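Local coordinates for luciferase-like enzymeAMP-CoA-ligase (Zophobas atratus, PDB 4W8O), which probably activates carboxylic acids with ATP as acyl-adenylates for ligation to coenzyme A, as a luciferase-like member of the adenylate-forming ANL superfamily, at residues L294-T299 and V318-G323. Sequence-based numbering, arbitrary orientation.
Sequences LLTGGT and VLFGYG
Leu-294 to Thr-296 pair in parallel with Val-318 to Phe-320, the strand axes 36° apart. Leu-319 sits in the ladder by both backbone groups: its N bonds to Leu-294 O (2.8 Å) and its O accepts Thr-296 N (3.0 Å). The next rung, Gly-321 N to Thr-296 O, is nearly straight at 171°. Beyond it the strands part, and a water takes over, accepting from Gly-298 N and donating to Gly-321 O at 2.7 Å.

On one face Leu-295 and Leu-319 lie side by side, CD2 of the former 4.1 Å from CB of the latter. The other face carries Leu-294, Val-318, Thr-296 and Phe-320. With CG anti to the backbone N (chi1 -174°), the Phe-320 ring reaches along the neighbouring strand: Gly-297 CA lies over one ring face in a CH-pi contact, 3.9 Å from the centroid, while Thr-299 O meets the CE2-CZ edge near the ring plane. Thr-296 CG2 approaches ring atom CD2 obliquely at 3.8 Å, leaving OG1 to bond Val-269 O. Gly-297 CA also makes a CA-H...O contact with Gly-321 O.

Thr-296, Gly-321 and Gly-323 line the pocket occupied by a polyethylene glycol molecule, probably from the crystallisation liquor. The two strands are the parallel arms of a right-handed beta-alpha-beta crossover through helix 303-312, whose Leu-309 packs on Leu-294 and Val-318; strand 266-268 flanks the first arm and antiparallel strand 328-332 the second.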
ATOM      1  N   LEU A 294      -5.943 -11.046  11.128  1.00 41.99           N
ATOM      2  CA  LEU A 294      -5.720 -11.469   9.753  1.00 41.17           C
ATOM      3  C   LEU A 294      -6.465 -10.513   8.823  1.00 39.57           C
ATOM      4  O   LEU A 294      -7.697 -10.499   8.791  1.00 39.29           O
ATOM      5  CB  LEU A 294      -6.192 -12.914   9.533  1.00 42.07           C
ATOM      6  CG  LEU A 294      -5.605 -13.631   8.310  1.00 42.00           C
ATOM      7  CD1 LEU A 294      -5.851 -15.137   8.399  1.00 43.58           C
ATOM      8  CD2 LEU A 294      -6.163 -13.080   7.006  1.00 42.98           C
ATOM      9  N   LEU A 295      -5.698  -9.722   8.073  1.00 37.97           N
ATOM     10  CA  LEU A 295      -6.241  -8.705   7.177  1.00 36.31           C
ATOM     11  C   LEU A 295      -6.349  -9.277   5.776  1.00 35.64           C
ATOM     12  O   LEU A 295      -5.415  -9.898   5.266  1.00 35.28           O
ATOM     13  CB  LEU A 295      -5.338  -7.467   7.176  1.00 36.00           C
ATOM     14  CG  LEU A 295      -5.257  -6.706   8.507  1.00 36.24           C
ATOM     15  CD1 LEU A 295      -3.967  -5.908   8.627  1.00 36.53           C
ATOM     16  CD2 LEU A 295      -6.468  -5.798   8.688  1.00 36.21           C
ATOM     17  N   THR A 296      -7.488  -9.078   5.139  1.00 34.73           N
ATOM     18  CA  THR A 296      -7.682  -9.661   3.835  1.00 34.78           C
ATOM     19  C   THR A 296      -8.728  -8.888   3.064  1.00 35.96           C
ATOM     20  O   THR A 296      -9.372  -7.990   3.598  1.00 37.24           O
ATOM     21  CB  THR A 296      -8.043 -11.166   3.957  1.00 35.31           C
ATOM     22  OG1 THR A 296      -7.878 -11.811   2.690  1.00 34.61           O
ATOM     23  CG2 THR A 296      -9.483 -11.363   4.469  1.00 36.01           C
ATOM     24  N   GLY A 297      -8.861  -9.225   1.792  1.00 37.19           N
ATOM     25  CA  GLY A 297      -9.860  -8.626   0.914  1.00 38.56           C
ATOM     26  C   GLY A 297      -9.337  -8.671  -0.499  1.00 39.97           C
ATOM     27  O   GLY A 297      -8.208  -9.118  -0.726  1.00 40.25           O
ATOM     28  N   GLY A 298     -10.148  -8.205  -1.446  1.00 42.00           N
ATOM     29  CA  GLY A 298      -9.731  -8.103  -2.844  1.00 43.53           C
ATOM     30  C   GLY A 298     -10.432  -9.095  -3.740  1.00 45.48           C
ATOM     31  O   GLY A 298     -10.657  -8.824  -4.919  1.00 47.96           O
ATOM     32  N   THR A 299     -10.740 -10.260  -3.192  1.00 46.83           N
ATOM     33  CA  THR A 299     -11.633 -11.220  -3.827  1.00 48.58           C
ATOM     34  C   THR A 299     -12.527 -11.726  -2.695  1.00 48.85           C
ATOM     35  O   THR A 299     -12.219 -11.483  -1.532  1.00 48.60           O
ATOM     36  CB  THR A 299     -10.845 -12.370  -4.501  1.00 49.78           C
ATOM     37  OG1 THR A 299      -9.982 -12.993  -3.542  1.00 49.82           O
ATOM     38  CG2 THR A 299     -10.009 -11.843  -5.660  1.00 49.76           C
ATOM     39  N   VAL A 318     -10.552 -11.954  12.136  1.00 43.86           N
ATOM     40  CA  VAL A 318     -10.340 -11.886  10.696  1.00 43.00           C
ATOM     41  C   VAL A 318     -11.062 -10.657  10.153  1.00 42.43           C
ATOM     42  O   VAL A 318     -12.278 -10.532  10.304  1.00 42.60           O
ATOM     43  CB  VAL A 318     -10.871 -13.142   9.966  1.00 43.37           C
ATOM     44  CG1 VAL A 318     -10.719 -12.984   8.455  1.00 42.81           C
ATOM     45  CG2 VAL A 318     -10.150 -14.397  10.442  1.00 43.54           C
ATOM     46  N   LEU A 319     -10.319  -9.756   9.515  1.00 41.52           N
ATOM     47  CA  LEU A 319     -10.889  -8.505   9.018  1.00 41.34           C
ATOM     48  C   LEU A 319     -10.821  -8.448   7.498  1.00 40.83           C
ATOM     49  O   LEU A 319      -9.749  -8.253   6.923  1.00 39.25           O
ATOM     50  CB  LEU A 319     -10.161  -7.302   9.625  1.00 41.45           C
ATOM     51  CG  LEU A 319     -10.258  -7.111  11.143  1.00 42.80           C
ATOM     52  CD1 LEU A 319      -9.531  -5.837  11.557  1.00 42.61           C
ATOM     53  CD2 LEU A 319     -11.701  -7.071  11.625  1.00 43.09           C
ATOM     54  N   PHE A 320     -11.978  -8.625   6.862  1.00 40.04           N
ATOM     55  CA  PHE A 320     -12.106  -8.552   5.420  1.00 39.83           C
ATOM     56  C   PHE A 320     -12.465  -7.125   5.050  1.00 38.06           C
ATOM     57  O   PHE A 320     -13.531  -6.649   5.423  1.00 38.38           O
ATOM     58  CB  PHE A 320     -13.199  -9.518   4.943  1.00 41.12           C
ATOM     59  CG  PHE A 320     -13.313  -9.627   3.444  1.00 41.67           C
ATOM     60  CD1 PHE A 320     -13.982  -8.656   2.707  1.00 42.69           C
ATOM     61  CD2 PHE A 320     -12.772 -10.708   2.772  1.00 41.19           C
ATOM     62  CE1 PHE A 320     -14.087  -8.761   1.329  1.00 42.38           C
ATOM     63  CE2 PHE A 320     -12.885 -10.820   1.402  1.00 41.16           C
ATOM     64  CZ  PHE A 320     -13.545  -9.848   0.679  1.00 41.70           C
ATOM     65  N   GLY A 321     -11.577  -6.453   4.318  1.00 35.99           N
ATOM     66  CA  GLY A 321     -11.777  -5.061   3.917  1.00 34.99           C
ATOM     67  C   GLY A 321     -11.936  -4.852   2.421  1.00 34.96           C
ATOM     68  O   GLY A 321     -11.838  -5.799   1.620  1.00 34.06           O
ATOM     69  N   TYR A 322     -12.178  -3.593   2.056  1.00 33.67           N
ATOM     70  CA  TYR A 322     -12.400  -3.177   0.676  1.00 33.55           C
ATOM     71  C   TYR A 322     -11.695  -1.848   0.425  1.00 33.74           C
ATOM     72  O   TYR A 322     -11.855  -0.896   1.187  1.00 33.50           O
ATOM     73  CB  TYR A 322     -13.895  -3.022   0.448  1.00 34.09           C
ATOM     74  CG  TYR A 322     -14.317  -2.323  -0.824  1.00 33.94           C
ATOM     75  CD1 TYR A 322     -13.930  -2.800  -2.073  1.00 33.75           C
ATOM     76  CD2 TYR A 322     -15.169  -1.222  -0.778  1.00 34.40           C
ATOM     77  CE1 TYR A 322     -14.345  -2.175  -3.240  1.00 33.94           C
ATOM     78  CE2 TYR A 322     -15.584  -0.590  -1.938  1.00 34.64           C
ATOM     79  CZ  TYR A 322     -15.172  -1.070  -3.163  1.00 34.66           C
ATOM     80  OH  TYR A 322     -15.602  -0.442  -4.304  1.00 35.77           O
ATOM     81  N   GLY A 323     -10.912  -1.782  -0.639  1.00 33.47           N
ATOM     82  CA  GLY A 323     -10.223  -0.548  -0.982  1.00 33.23           C
ATOM     83  C   GLY A 323      -9.655  -0.580  -2.375  1.00 32.89           C
ATOM     84  O   GLY A 323      -9.769  -1.567  -3.081  1.00 32.47           O
TER
HETATM   85  O   HOH W   1     -12.106  -6.635  -0.914  1.00 33.80           O